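Local coordinates for protein prolyl oligopeptidase (Novosphingobium capsulatum, PDB 1YR2) that probably hydrolyses oligopeptides after proline, and far less readily after alanine, as a serine endopeptidase of the S9A family whose chain includes a beta-propeller, at residues 292-297 / 317-322; 279-284 / 328-333; 321-326 / 367-372; 221-226 / 271-276. All coordinates share one frame; numbering follows the deposited sequence.

Contact 1 of 4, residues 292-297 / 317-322; sequences PVNTVH and KAQWDF
The side-chain amide of Asn-294 lies against the backbone of Trp-320 and pairs with both its polar atoms, much as a peptide group of a neighbouring strand would. Asn-294 OD1 accepts from Trp-320 N at 2.9 Å in a nearly straight bond (175°), and Asn-294 ND2 gives one proton to Trp-320 O, also at 2.9 Å. The other goes back to Thr-295 O, 3.0 Å from Asn-294 ND2, and both carbonyl oxygens lie close to the amide plane. With CG between the backbone N and the carbonyl carbon (chi1 68°), the amide can reach both chains at once. It stands almost upright to the indole, the two planes 82° apart. Beside it Val-296 CG2 packs on Trp-320 CB at 3.7 Å, while Val-293 leans over the Ala-318 carbonyl. Asn-294 N donates to Ala-318 O at 3.0 Å, and a water joins Asn-294 O to Lys-317 N. Here the approach to one blade's third strand meets the lead-in to strand 320-326, the first strand of the next propeller blade. Three bonds to the amide fix which end is oxygen and which nitrogen, and give this buried polar group partners without any charge.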
loop_
_atom_site.group_PDB
_atom_site.type_symbol
_atom_site.label_atom_id
_atom_site.label_comp_id
_atom_site.label_asym_id
_atom_site.label_seq_id
_atom_site.Cartn_x
_atom_site.Cartn_y
_atom_site.Cartn_z
ATOM N N PRO A 292 -7.305 -15.036 -9.665
ATOM C CA PRO A 292 -6.354 -14.281 -10.491
ATOM C C PRO A 292 -5.793 -15.124 -11.652
ATOM O O PRO A 292 -4.563 -15.362 -11.717
ATOM C CB PRO A 292 -5.264 -13.911 -9.477
ATOM C CG PRO A 292 -5.260 -15.077 -8.511
ATOM C CD PRO A 292 -6.672 -15.583 -8.444
ATOM N N VAL A 293 -6.694 -15.602 -12.521
ATOM C CA VAL A 293 -6.361 -16.371 -13.706
ATOM C C VAL A 293 -7.196 -15.851 -14.888
ATOM O O VAL A 293 -8.256 -15.272 -14.693
ATOM C CB VAL A 293 -6.505 -17.930 -13.542
ATOM C CG1 VAL A 293 -5.641 -18.449 -12.362
ATOM C CG2 VAL A 293 -7.940 -18.421 -13.392
ATOM N N ASN A 294 -6.710 -16.061 -16.102
ATOM C CA ASN A 294 -7.376 -15.500 -17.267
ATOM C C ASN A 294 -7.063 -16.208 -18.554
ATOM O O ASN A 294 -6.026 -16.861 -18.674
ATOM C CB ASN A 294 -7.128 -13.982 -17.399
ATOM C CG ASN A 294 -5.690 -13.653 -17.736
ATOM O OD1 ASN A 294 -4.841 -13.588 -16.831
ATOM N ND2 ASN A 294 -5.384 -13.472 -19.055
ATOM N N THR A 295 -7.974 -16.066 -19.519
ATOM C CA THR A 295 -7.764 -16.496 -20.867
ATOM C C THR A 295 -7.256 -15.337 -21.681
ATOM O O THR A 295 -7.281 -14.195 -21.236
ATOM C CB THR A 295 -9.062 -17.025 -21.522
ATOM O OG1 THR A 295 -10.014 -15.961 -21.664
ATOM C CG2 THR A 295 -9.733 -18.151 -20.685
ATOM N N VAL A 296 -6.782 -15.660 -22.886
ATOM C CA VAL A 296 -6.261 -14.655 -23.801
ATOM C C VAL A 296 -6.714 -15.006 -25.186
ATOM O O VAL A 296 -6.497 -16.172 -25.627
ATOM C CB VAL A 296 -4.677 -14.575 -23.753
ATOM C CG1 VAL A 296 -4.170 -13.470 -24.728
ATOM C CG2 VAL A 296 -4.180 -14.282 -22.348
ATOM N N HIS A 297 -7.373 -14.053 -25.859
ATOM C CA HIS A 297 -7.664 -14.131 -27.270
ATOM C C HIS A 297 -6.950 -12.994 -28.021
ATOM O O HIS A 297 -6.712 -11.918 -27.438
ATOM C CB HIS A 297 -9.160 -14.035 -27.541
ATOM C CG HIS A 297 -9.941 -15.218 -27.068
ATOM N ND1 HIS A 297 -10.163 -15.482 -25.739
ATOM C CD2 HIS A 297 -10.520 -16.235 -27.760
ATOM C CE1 HIS A 297 -10.870 -16.602 -25.633
ATOM N NE2 HIS A 297 -11.090 -17.085 -26.843
ATOM N N LYS A 317 -6.583 -21.199 -16.226
ATOM C CA LYS A 317 -5.629 -22.019 -15.484
ATOM C C LYS A 317 -4.570 -21.170 -14.779
ATOM O O LYS A 317 -4.128 -21.502 -13.685
ATOM C CB LYS A 317 -4.875 -22.965 -16.437
ATOM C CG LYS A 317 -5.639 -24.175 -16.928
ATOM C CD LYS A 317 -4.754 -25.020 -17.881
ATOM C CE LYS A 317 -5.486 -26.261 -18.416
ATOM N NZ LYS A 317 -5.237 -26.510 -19.895
ATOM N N ALA A 318 -4.176 -20.070 -15.401
ATOM C CA ALA A 318 -3.100 -19.214 -14.894
ATOM C C ALA A 318 -3.290 -17.736 -15.248
ATOM O O ALA A 318 -4.069 -17.413 -16.139
ATOM C CB ALA A 318 -1.749 -19.737 -15.457
ATOM N N GLN A 319 -2.586 -16.863 -14.517
ATOM C CA GLN A 319 -2.398 -15.465 -14.860
ATOM C C GLN A 319 -1.558 -15.294 -16.142
ATOM O O GLN A 319 -0.507 -15.849 -16.278
ATOM C CB GLN A 319 -1.739 -14.706 -13.665
ATOM C CG GLN A 319 -1.452 -13.199 -13.914
ATOM C CD GLN A 319 -0.320 -12.639 -13.054
ATOM O OE1 GLN A 319 -0.364 -12.751 -11.858
ATOM N NE2 GLN A 319 0.721 -12.090 -13.690
ATOM N N TRP A 320 -2.064 -14.516 -17.082
ATOM C CA TRP A 320 -1.380 -14.101 -18.308
ATOM C C TRP A 320 -1.699 -12.628 -18.526
ATOM O O TRP A 320 -2.734 -12.311 -19.120
ATOM C CB TRP A 320 -1.895 -14.870 -19.507
ATOM C CG TRP A 320 -1.447 -16.257 -19.550
ATOM C CD1 TRP A 320 -2.068 -17.334 -18.987
ATOM C CD2 TRP A 320 -0.258 -16.756 -20.163
ATOM N NE1 TRP A 320 -1.327 -18.468 -19.205
ATOM C CE2 TRP A 320 -0.228 -18.150 -19.948
ATOM C CE3 TRP A 320 0.760 -16.177 -20.934
ATOM C CZ2 TRP A 320 0.802 -18.978 -20.439
ATOM C CZ3 TRP A 320 1.782 -16.961 -21.373
ATOM C CH2 TRP A 320 1.801 -18.363 -21.145
ATOM N N ASP A 321 -0.848 -11.749 -18.010
ATOM C CA ASP A 321 -1.077 -10.299 -18.044
ATOM C C ASP A 321 -0.311 -9.738 -19.269
ATOM O O ASP A 321 0.917 -9.894 -19.350
ATOM C CB ASP A 321 -0.479 -9.617 -16.822
ATOM C CG ASP A 321 -1.263 -9.879 -15.535
ATOM O OD1 ASP A 321 -2.465 -10.219 -15.571
ATOM O OD2 ASP A 321 -0.704 -9.731 -14.454
ATOM N N PHE A 322 -1.028 -9.097 -20.174
ATOM C CA PHE A 322 -0.424 -8.586 -21.417
ATOM C C PHE A 322 0.426 -7.368 -21.107
ATOM O O PHE A 322 -0.016 -6.476 -20.456
ATOM C CB PHE A 322 -1.548 -8.203 -22.372
ATOM C CG PHE A 322 -1.092 -7.562 -23.664
ATOM C CD1 PHE A 322 -0.160 -8.155 -24.460
ATOM C CD2 PHE A 322 -1.660 -6.356 -24.058
ATOM C CE1 PHE A 322 0.240 -7.544 -25.625
ATOM C CE2 PHE A 322 -1.287 -5.769 -25.237
ATOM C CZ PHE A 322 -0.349 -6.386 -26.019
HETATM O O HOH W 1 -5.208 -19.390 -18.039
#

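Contact 2 of 4, residues 279-284 / 328-333; sequences GRWVVI and DQLWFV
Adjacent blades of the beta-propeller pack face to face here, the second strand of one (281-287) over the second strand of the next (329-334). The short segments 281-284 and 329-333 run 9.8 Å apart at an angle of 28°, a spacing filled by side chains. At one end Asp-328 OD1 receives the indole N-H of Trp-281, with NE1 2.9 Å away and the bond bent to 145°; the donor meets the oxygen on its anti side, at the edge of the indole. Asp-328 OD1 also lies over one face of the Arg-280 guanidinium, 3.1 Å from Arg-280 NH1. That is a salt bridge of charges alone, because no N-H points at the oxygen. Further along, the contact turns apolar. Leu-330 straddles two partners, its CD2 on Trp-281 CB at 4.0 Å and its CD1 on Val-283 CG2, also at 4.0 Å. Val-283 divides its methyls likewise: CG1, anti to the backbone N (chi1 -180°), meets the rim of Phe-332 at CE2, 4.1 Å away. Val-296 of the neighbouring strand touches both Val-283 and Phe-332. A hydrophobic interior between twisted sheets, closed by a polar group where the strands begin, is the arrangement expected between the blades of a propeller.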
loop_
_atom_site.group_PDB
_atom_site.type_symbol
_atom_site.label_atom_id
_atom_site.label_comp_id
_atom_site.label_asym_id
_atom_site.label_seq_id
_atom_site.Cartn_x
_atom_site.Cartn_y
_atom_site.Cartn_z
ATOM N N GLY A 279 -0.082 -0.926 -32.906
ATOM C CA GLY A 279 -1.402 -1.044 -33.464
ATOM C C GLY A 279 -1.666 -2.358 -34.184
ATOM O O GLY A 279 -2.724 -2.516 -34.802
ATOM N N ARG A 280 -0.749 -3.305 -34.042
ATOM C CA ARG A 280 -0.766 -4.528 -34.834
ATOM C C ARG A 280 -1.654 -5.668 -34.331
ATOM O O ARG A 280 -2.047 -6.532 -35.129
ATOM C CB ARG A 280 0.664 -5.052 -34.988
ATOM C CG ARG A 280 1.499 -4.284 -36.017
ATOM C CD ARG A 280 2.931 -4.714 -36.021
ATOM N NE ARG A 280 3.441 -5.488 -37.175
ATOM C CZ ARG A 280 2.811 -6.426 -37.851
ATOM N NH1 ARG A 280 1.571 -6.759 -37.607
ATOM N NH2 ARG A 280 3.440 -7.057 -38.804
ATOM N N TRP A 281 -1.893 -5.717 -33.027
ATOM C CA TRP A 281 -2.642 -6.801 -32.379
ATOM C C TRP A 281 -3.638 -6.270 -31.348
ATOM O O TRP A 281 -3.286 -5.413 -30.514
ATOM C CB TRP A 281 -1.690 -7.762 -31.704
ATOM C CG TRP A 281 -0.937 -8.574 -32.682
ATOM C CD1 TRP A 281 0.310 -8.302 -33.190
ATOM C CD2 TRP A 281 -1.389 -9.766 -33.341
ATOM N NE1 TRP A 281 0.651 -9.271 -34.108
ATOM C CE2 TRP A 281 -0.389 -10.164 -34.227
ATOM C CE3 TRP A 281 -2.557 -10.554 -33.252
ATOM C CZ2 TRP A 281 -0.513 -11.315 -35.026
ATOM C CZ3 TRP A 281 -2.688 -11.649 -34.051
ATOM C CH2 TRP A 281 -1.661 -12.041 -34.910
ATOM N N VAL A 282 -4.866 -6.788 -31.426
ATOM C CA VAL A 282 -5.855 -6.687 -30.327
ATOM C C VAL A 282 -5.651 -7.893 -29.420
ATOM O O VAL A 282 -5.472 -9.014 -29.896
ATOM C CB VAL A 282 -7.287 -6.671 -30.881
ATOM C CG1 VAL A 282 -8.339 -6.662 -29.812
ATOM C CG2 VAL A 282 -7.462 -5.458 -31.805
ATOM N N VAL A 283 -5.644 -7.653 -28.112
ATOM C CA VAL A 283 -5.482 -8.688 -27.119
ATOM C C VAL A 283 -6.615 -8.560 -26.128
ATOM O O VAL A 283 -6.856 -7.489 -25.504
ATOM C CB VAL A 283 -4.132 -8.587 -26.402
ATOM C CG1 VAL A 283 -3.948 -9.677 -25.349
ATOM C CG2 VAL A 283 -3.010 -8.626 -27.433
ATOM N N ILE A 284 -7.351 -9.641 -25.998
ATOM C CA ILE A 284 -8.502 -9.653 -25.107
ATOM C C ILE A 284 -8.186 -10.603 -23.943
ATOM O O ILE A 284 -7.877 -11.772 -24.140
ATOM C CB ILE A 284 -9.777 -10.071 -25.846
ATOM C CG1 ILE A 284 -10.093 -9.034 -26.916
ATOM C CG2 ILE A 284 -10.934 -10.209 -24.856
ATOM C CD1 ILE A 284 -11.043 -9.503 -27.905
ATOM N N ASP A 328 5.040 -8.845 -34.601
ATOM C CA ASP A 328 4.161 -9.995 -34.372
ATOM C C ASP A 328 4.580 -10.786 -33.145
ATOM O O ASP A 328 4.345 -11.989 -33.040
ATOM C CB ASP A 328 4.125 -10.886 -35.595
ATOM C CG ASP A 328 3.318 -10.303 -36.731
ATOM O OD1 ASP A 328 2.377 -9.493 -36.471
ATOM O OD2 ASP A 328 3.520 -10.676 -37.911
ATOM N N GLN A 329 5.247 -10.096 -32.224
ATOM C CA GLN A 329 5.604 -10.665 -30.931
ATOM C C GLN A 329 4.892 -9.913 -29.814
ATOM O O GLN A 329 4.873 -8.698 -29.796
ATOM C CB GLN A 329 7.120 -10.625 -30.742
ATOM C CG GLN A 329 7.814 -11.573 -31.740
ATOM C CD GLN A 329 9.297 -11.599 -31.632
ATOM O OE1 GLN A 329 9.910 -10.606 -31.235
ATOM N NE2 GLN A 329 9.892 -12.737 -31.984
ATOM N N LEU A 330 4.350 -10.661 -28.871
ATOM C CA LEU A 330 3.674 -10.146 -27.701
ATOM C C LEU A 330 4.382 -10.640 -26.432
ATOM O O LEU A 330 4.840 -11.763 -26.371
ATOM C CB LEU A 330 2.250 -10.691 -27.688
ATOM C CG LEU A 330 1.340 -10.441 -28.891
ATOM C CD1 LEU A 330 -0.046 -10.994 -28.572
ATOM C CD2 LEU A 330 1.250 -8.985 -29.265
ATOM N N TRP A 331 4.403 -9.837 -25.378
ATOM C CA TRP A 331 4.986 -10.269 -24.116
ATOM C C TRP A 331 3.902 -10.263 -23.043
ATOM O O TRP A 331 3.095 -9.367 -23.005
ATOM C CB TRP A 331 6.076 -9.287 -23.678
ATOM C CG TRP A 331 7.331 -9.508 -24.466
ATOM C CD1 TRP A 331 8.414 -10.226 -24.079
ATOM C CD2 TRP A 331 7.618 -9.041 -25.782
ATOM N NE1 TRP A 331 9.378 -10.210 -25.055
ATOM C CE2 TRP A 331 8.929 -9.478 -26.110
ATOM C CE3 TRP A 331 6.947 -8.226 -26.688
ATOM C CZ2 TRP A 331 9.543 -9.205 -27.338
ATOM C CZ3 TRP A 331 7.577 -7.938 -27.921
ATOM C CH2 TRP A 331 8.855 -8.440 -28.222
ATOM N N PHE A 332 3.949 -11.252 -22.159
ATOM C CA PHE A 332 3.023 -11.424 -21.065
ATOM C C PHE A 332 3.780 -11.728 -19.767
ATOM O O PHE A 332 4.849 -12.339 -19.764
ATOM C CB PHE A 332 2.071 -12.650 -21.326
ATOM C CG PHE A 332 1.134 -12.458 -22.475
ATOM C CD1 PHE A 332 1.567 -12.752 -23.755
ATOM C CD2 PHE A 332 -0.180 -12.013 -22.292
ATOM C CE1 PHE A 332 0.745 -12.604 -24.835
ATOM C CE2 PHE A 332 -1.030 -11.865 -23.398
ATOM C CZ PHE A 332 -0.565 -12.143 -24.666
ATOM N N VAL A 333 3.215 -11.327 -18.646
ATOM C CA VAL A 333 3.668 -11.819 -17.339
ATOM C C VAL A 333 2.795 -13.041 -17.078
ATOM O O VAL A 333 1.584 -12.907 -16.957
ATOM C CB VAL A 333 3.437 -10.798 -16.212
ATOM C CG1 VAL A 333 3.861 -11.356 -14.862
ATOM C CG2 VAL A 333 4.193 -9.487 -16.541
#

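Contact 3 of 4, residues 321-326 / 367-372; sequences DFVDGV and ESVGIA
Val-323 meets Val-369 and Ile-371 through its methyls, and the one aromatic ring of these segments, Phe-322, turns elsewhere: one of its faces carries Asp-324 N, 3.8 Å above the plane and offset toward the rim, while its side chain packs on Leu-330 and Val-283. At the centre, Val-323 reaches across with both methyls. Its CG1, anti to the backbone N (chi1 179°), lies over the backbone of Gly-370, 3.8 Å from CA. Val-323 CG1 also touches two neighbours, 3.9 Å from Val-369 CG1 and 3.8 Å from Ile-371 CG1, each side chain crossing that of Val-323 at about a right angle. Val-323 CG2 rests on Val-369 as well. The two strand segments run nearly parallel, 13° apart and 6.2 Å between axes, yet no direct hydrogen bond joins them. Water supplies the polar link instead: one molecule stands 2.7 Å from Asp-324 OD2 and 3.0 Å from Ile-371 O, and Ser-277 is a second partner of that carboxylate oxygen. These are the first strands of successive blades. Each pairs along its edge with the second strand of its own sheet. Across the blade boundary Val-333 and Trp-331 of strand 329-334 pack on Val-369 and Ile-371; within their own sheet Leu-376 of strand 375-382 touches the same pair, and Pro-416 from a loop lies on Asp-324 and Ile-371.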
loop_
_atom_site.group_PDB
_atom_site.type_symbol
_atom_site.label_atom_id
_atom_site.label_comp_id
_atom_site.label_asym_id
_atom_site.label_seq_id
_atom_site.Cartn_x
_atom_site.Cartn_y
_atom_site.Cartn_z
ATOM N N ASP A 321 -0.848 -11.749 -18.010
ATOM C CA ASP A 321 -1.077 -10.299 -18.044
ATOM C C ASP A 321 -0.311 -9.738 -19.269
ATOM O O ASP A 321 0.917 -9.894 -19.350
ATOM C CB ASP A 321 -0.479 -9.617 -16.822
ATOM C CG ASP A 321 -1.263 -9.879 -15.535
ATOM O OD1 ASP A 321 -2.465 -10.219 -15.571
ATOM O OD2 ASP A 321 -0.704 -9.731 -14.454
ATOM N N PHE A 322 -1.028 -9.097 -20.174
ATOM C CA PHE A 322 -0.424 -8.586 -21.417
ATOM C C PHE A 322 0.426 -7.368 -21.107
ATOM O O PHE A 322 -0.016 -6.476 -20.456
ATOM C CB PHE A 322 -1.548 -8.203 -22.372
ATOM C CG PHE A 322 -1.092 -7.562 -23.664
ATOM C CD1 PHE A 322 -0.160 -8.155 -24.460
ATOM C CD2 PHE A 322 -1.660 -6.356 -24.058
ATOM C CE1 PHE A 322 0.240 -7.544 -25.625
ATOM C CE2 PHE A 322 -1.287 -5.769 -25.237
ATOM C CZ PHE A 322 -0.349 -6.386 -26.019
ATOM N N VAL A 323 1.660 -7.370 -21.594
ATOM C CA VAL A 323 2.568 -6.234 -21.401
ATOM C C VAL A 323 2.449 -5.297 -22.596
ATOM O O VAL A 323 1.897 -4.204 -22.459
ATOM C CB VAL A 323 4.004 -6.726 -21.170
ATOM C CG1 VAL A 323 4.969 -5.581 -20.983
ATOM C CG2 VAL A 323 4.087 -7.599 -19.958
ATOM N N ASP A 324 2.952 -5.726 -23.753
ATOM C CA ASP A 324 2.831 -5.000 -25.001
ATOM C C ASP A 324 3.261 -5.937 -26.125
ATOM O O ASP A 324 3.685 -7.077 -25.877
ATOM C CB ASP A 324 3.718 -3.740 -24.950
ATOM C CG ASP A 324 3.297 -2.635 -25.935
ATOM O OD1 ASP A 324 2.344 -2.770 -26.770
ATOM O OD2 ASP A 324 3.896 -1.548 -25.903
ATOM N N GLY A 325 3.128 -5.460 -27.357
ATOM C CA GLY A 325 3.591 -6.160 -28.536
ATOM C C GLY A 325 4.500 -5.271 -29.362
ATOM O O GLY A 325 4.399 -4.062 -29.299
ATOM N N VAL A 326 5.434 -5.884 -30.070
ATOM C CA VAL A 326 6.233 -5.197 -31.078
ATOM C C VAL A 326 6.191 -6.115 -32.266
ATOM O O VAL A 326 6.602 -7.278 -32.175
ATOM C CB VAL A 326 7.708 -5.010 -30.667
ATOM C CG1 VAL A 326 8.520 -4.339 -31.798
ATOM C CG2 VAL A 326 7.824 -4.250 -29.421
ATOM N N GLU A 367 6.202 -8.482 -9.753
ATOM C CA GLU A 367 5.028 -7.678 -9.544
ATOM C C GLU A 367 4.424 -7.126 -10.861
ATOM O O GLU A 367 3.216 -7.204 -11.053
ATOM C CB GLU A 367 5.450 -6.533 -8.617
ATOM C CG GLU A 367 4.385 -5.723 -7.966
ATOM C CD GLU A 367 4.965 -4.953 -6.760
ATOM O OE1 GLU A 367 5.927 -4.112 -6.936
ATOM O OE2 GLU A 367 4.468 -5.249 -5.643
ATOM N N SER A 368 5.262 -6.640 -11.775
ATOM C CA SER A 368 4.761 -5.943 -12.974
ATOM C C SER A 368 5.923 -5.802 -13.961
ATOM O O SER A 368 7.106 -5.866 -13.560
ATOM C CB SER A 368 4.157 -4.551 -12.629
ATOM O OG SER A 368 5.183 -3.695 -12.184
ATOM N N VAL A 369 5.574 -5.655 -15.228
ATOM C CA VAL A 369 6.549 -5.546 -16.299
ATOM C C VAL A 369 6.030 -4.513 -17.257
ATOM O O VAL A 369 4.849 -4.468 -17.488
ATOM C CB VAL A 369 6.718 -6.875 -17.034
ATOM C CG1 VAL A 369 7.537 -6.684 -18.253
ATOM C CG2 VAL A 369 7.377 -7.892 -16.148
ATOM N N GLY A 370 6.903 -3.684 -17.793
ATOM C CA GLY A 370 6.549 -2.799 -18.876
ATOM C C GLY A 370 7.627 -2.820 -19.927
ATOM O O GLY A 370 8.772 -3.208 -19.666
ATOM N N ILE A 371 7.292 -2.374 -21.133
ATOM C CA ILE A 371 8.254 -2.272 -22.185
ATOM C C ILE A 371 8.475 -0.796 -22.545
ATOM O O ILE A 371 7.510 -0.037 -22.679
ATOM C CB ILE A 371 7.824 -3.091 -23.404
ATOM C CG1 ILE A 371 7.994 -4.585 -23.103
ATOM C CG2 ILE A 371 8.721 -2.775 -24.584
ATOM C CD1 ILE A 371 7.446 -5.576 -24.200
ATOM N N ALA A 372 9.745 -0.411 -22.664
ATOM C CA ALA A 372 10.101 0.949 -23.092
ATOM C C ALA A 372 11.434 0.943 -23.804
ATOM O O ALA A 372 12.346 0.215 -23.431
ATOM C CB ALA A 372 10.129 1.909 -21.877
HETATM O O HOH W 2 1.876 -8.373 -14.012
HETATM O O HOH W 3 4.746 -0.164 -23.721
#

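Contact 4 of 4, residues 221-226 / 271-276; sequences ALLYSR and HGASVS
Leu-223 and Val-275 cross at about a right angle, bringing Leu-223 CD1 to 3.6 Å from Val-275 CG2. Next to them Leu-223 CB faces the methyl of Ala-273, the two CB atoms 4.2 Å apart. Beyond this apolar half, Ser-225 turns its hydroxyl across: OG is anti to its own carbonyl carbon (chi1 -57°) and donates to His-271 O at 2.7 Å, tilted from the plane of that carbonyl. A water donates to the same Ser-225 OG at 2.8 Å and accepts from Ala-273 N at 2.9 Å. A second water bridges two carbonyls, giving one proton to Leu-223 O and the other to Ala-273 O. The strands, 221-226 of one blade and the first strand of the next, run antiparallel, 170° apart, without direct backbone bonding. The His-271 ring is held separately, by Ser-286 and Thr-263. The chemistry is thus that of two sheets meeting rather than one sheet continuing: a serine hydroxyl and two waters, rather than direct backbone bonds, meet the backbone polar groups between the strands.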
loop_
_atom_site.group_PDB
_atom_site.type_symbol
_atom_site.label_atom_id
_atom_site.label_comp_id
_atom_site.label_asym_id
_atom_site.label_seq_id
_atom_site.Cartn_x
_atom_site.Cartn_y
_atom_site.Cartn_z
ATOM N N ALA A 221 -10.691 5.180 -33.823
ATOM C CA ALA A 221 -11.606 4.149 -33.353
ATOM C C ALA A 221 -11.127 3.672 -31.991
ATOM O O ALA A 221 -9.920 3.679 -31.721
ATOM C CB ALA A 221 -11.682 2.975 -34.327
ATOM N N LEU A 222 -12.073 3.217 -31.184
ATOM C CA LEU A 222 -11.841 2.869 -29.784
ATOM C C LEU A 222 -12.534 1.552 -29.455
ATOM O O LEU A 222 -13.723 1.400 -29.733
ATOM C CB LEU A 222 -12.432 3.962 -28.889
ATOM C CG LEU A 222 -12.040 3.791 -27.415
ATOM C CD1 LEU A 222 -10.684 4.382 -27.110
ATOM C CD2 LEU A 222 -13.054 4.374 -26.485
ATOM N N LEU A 223 -11.777 0.604 -28.916
ATOM C CA LEU A 223 -12.333 -0.629 -28.349
ATOM C C LEU A 223 -12.706 -0.443 -26.883
ATOM O O LEU A 223 -11.956 0.163 -26.106
ATOM C CB LEU A 223 -11.296 -1.760 -28.401
ATOM C CG LEU A 223 -10.925 -2.284 -29.765
ATOM C CD1 LEU A 223 -9.603 -3.039 -29.706
ATOM C CD2 LEU A 223 -11.990 -3.190 -30.304
ATOM N N TYR A 224 -13.853 -0.992 -26.517
ATOM C CA TYR A 224 -14.389 -0.862 -25.181
ATOM C C TYR A 224 -15.283 -2.069 -24.881
ATOM O O TYR A 224 -15.651 -2.837 -25.768
ATOM C CB TYR A 224 -15.182 0.452 -25.049
ATOM C CG TYR A 224 -16.479 0.506 -25.850
ATOM C CD1 TYR A 224 -16.481 0.822 -27.221
ATOM C CD2 TYR A 224 -17.701 0.251 -25.249
ATOM C CE1 TYR A 224 -17.652 0.848 -27.933
ATOM C CE2 TYR A 224 -18.882 0.242 -25.975
ATOM C CZ TYR A 224 -18.853 0.602 -27.314
ATOM O OH TYR A 224 -20.040 0.658 -28.004
ATOM N N SER A 225 -15.599 -2.249 -23.615
ATOM C CA SER A 225 -16.499 -3.304 -23.199
ATOM C C SER A 225 -17.768 -2.714 -22.615
ATOM O O SER A 225 -17.745 -1.654 -21.990
ATOM C CB SER A 225 -15.814 -4.196 -22.165
ATOM O OG SER A 225 -14.604 -4.739 -22.706
ATOM N N ARG A 226 -18.884 -3.389 -22.879
ATOM C CA ARG A 226 -20.190 -2.939 -22.466
ATOM C C ARG A 226 -21.118 -4.140 -22.180
ATOM O O ARG A 226 -20.778 -5.278 -22.479
ATOM C CB ARG A 226 -20.830 -2.064 -23.522
ATOM C CG ARG A 226 -21.098 -2.743 -24.874
ATOM C CD ARG A 226 -22.077 -1.938 -25.765
ATOM N NE ARG A 226 -23.404 -2.064 -25.185
ATOM C CZ ARG A 226 -24.490 -1.386 -25.574
ATOM N NH1 ARG A 226 -24.419 -0.564 -26.615
ATOM N NH2 ARG A 226 -25.646 -1.574 -24.920
ATOM N N HIS A 271 -14.514 -9.430 -20.151
ATOM C CA HIS A 271 -13.572 -9.326 -21.267
ATOM C C HIS A 271 -13.118 -7.887 -21.343
ATOM O O HIS A 271 -13.960 -6.941 -21.343
ATOM C CB HIS A 271 -14.245 -9.635 -22.590
ATOM C CG HIS A 271 -14.896 -10.982 -22.646
ATOM N ND1 HIS A 271 -14.172 -12.145 -22.634
ATOM C CD2 HIS A 271 -16.196 -11.347 -22.706
ATOM C CE1 HIS A 271 -14.994 -13.171 -22.677
ATOM N NE2 HIS A 271 -16.226 -12.713 -22.750
ATOM N N GLY A 272 -11.796 -7.724 -21.332
ATOM C CA GLY A 272 -11.180 -6.399 -21.489
ATOM C C GLY A 272 -10.261 -6.449 -22.716
ATOM O O GLY A 272 -9.614 -7.486 -23.006
ATOM N N ALA A 273 -10.200 -5.356 -23.460
ATOM C CA ALA A 273 -9.438 -5.322 -24.709
ATOM C C ALA A 273 -8.301 -4.307 -24.631
ATOM O O ALA A 273 -8.503 -3.213 -24.128
ATOM C CB ALA A 273 -10.365 -4.933 -25.867
ATOM N N SER A 274 -7.157 -4.680 -25.152
ATOM C CA SER A 274 -5.992 -3.825 -25.299
ATOM C C SER A 274 -5.504 -3.944 -26.728
ATOM O O SER A 274 -5.921 -4.853 -27.436
ATOM C CB SER A 274 -4.842 -4.268 -24.377
ATOM O OG SER A 274 -5.287 -4.260 -23.051
ATOM N N VAL A 275 -4.635 -3.017 -27.136
ATOM C CA VAL A 275 -4.035 -2.999 -28.471
ATOM C C VAL A 275 -2.578 -2.750 -28.249
ATOM O O VAL A 275 -2.173 -1.923 -27.418
ATOM C CB VAL A 275 -4.653 -1.907 -29.397
ATOM C CG1 VAL A 275 -4.098 -1.988 -30.766
ATOM C CG2 VAL A 275 -6.171 -2.046 -29.497
ATOM N N SER A 276 -1.765 -3.486 -28.962
ATOM C CA SER A 276 -0.337 -3.263 -28.899
ATOM C C SER A 276 0.001 -1.833 -29.372
ATOM O O SER A 276 -0.758 -1.213 -30.138
ATOM C CB SER A 276 0.448 -4.344 -29.661
ATOM O OG SER A 276 0.115 -4.407 -31.037
HETATM O O HOH W 4 -10.865 -1.599 -24.172
HETATM O O HOH W 5 -12.149 -3.380 -22.597
#

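All four contacts join successive blades of the propeller, and all hold strands of different sheets. Contacts 2 and 4 are buried, contact 1 partly so, and contact 3 lies at the surface. Contacts 1 and 3 use the same strand, 320-326, which faces the preceding blade in one and the following blade in the other. Contact 2 lies 9 Å from contact 3, centre to centre, and touches it through backbone pairing of strands 320-326 and 329-334; a similar pairing of 270-275 with 281-287 ties it to contact 4. Polar chemistry differs: neutral amide and water in contact 1, carboxylate at one end of contact 2, water-bridged carboxylate in contact 3, serine hydroxyl and waters in contact 4.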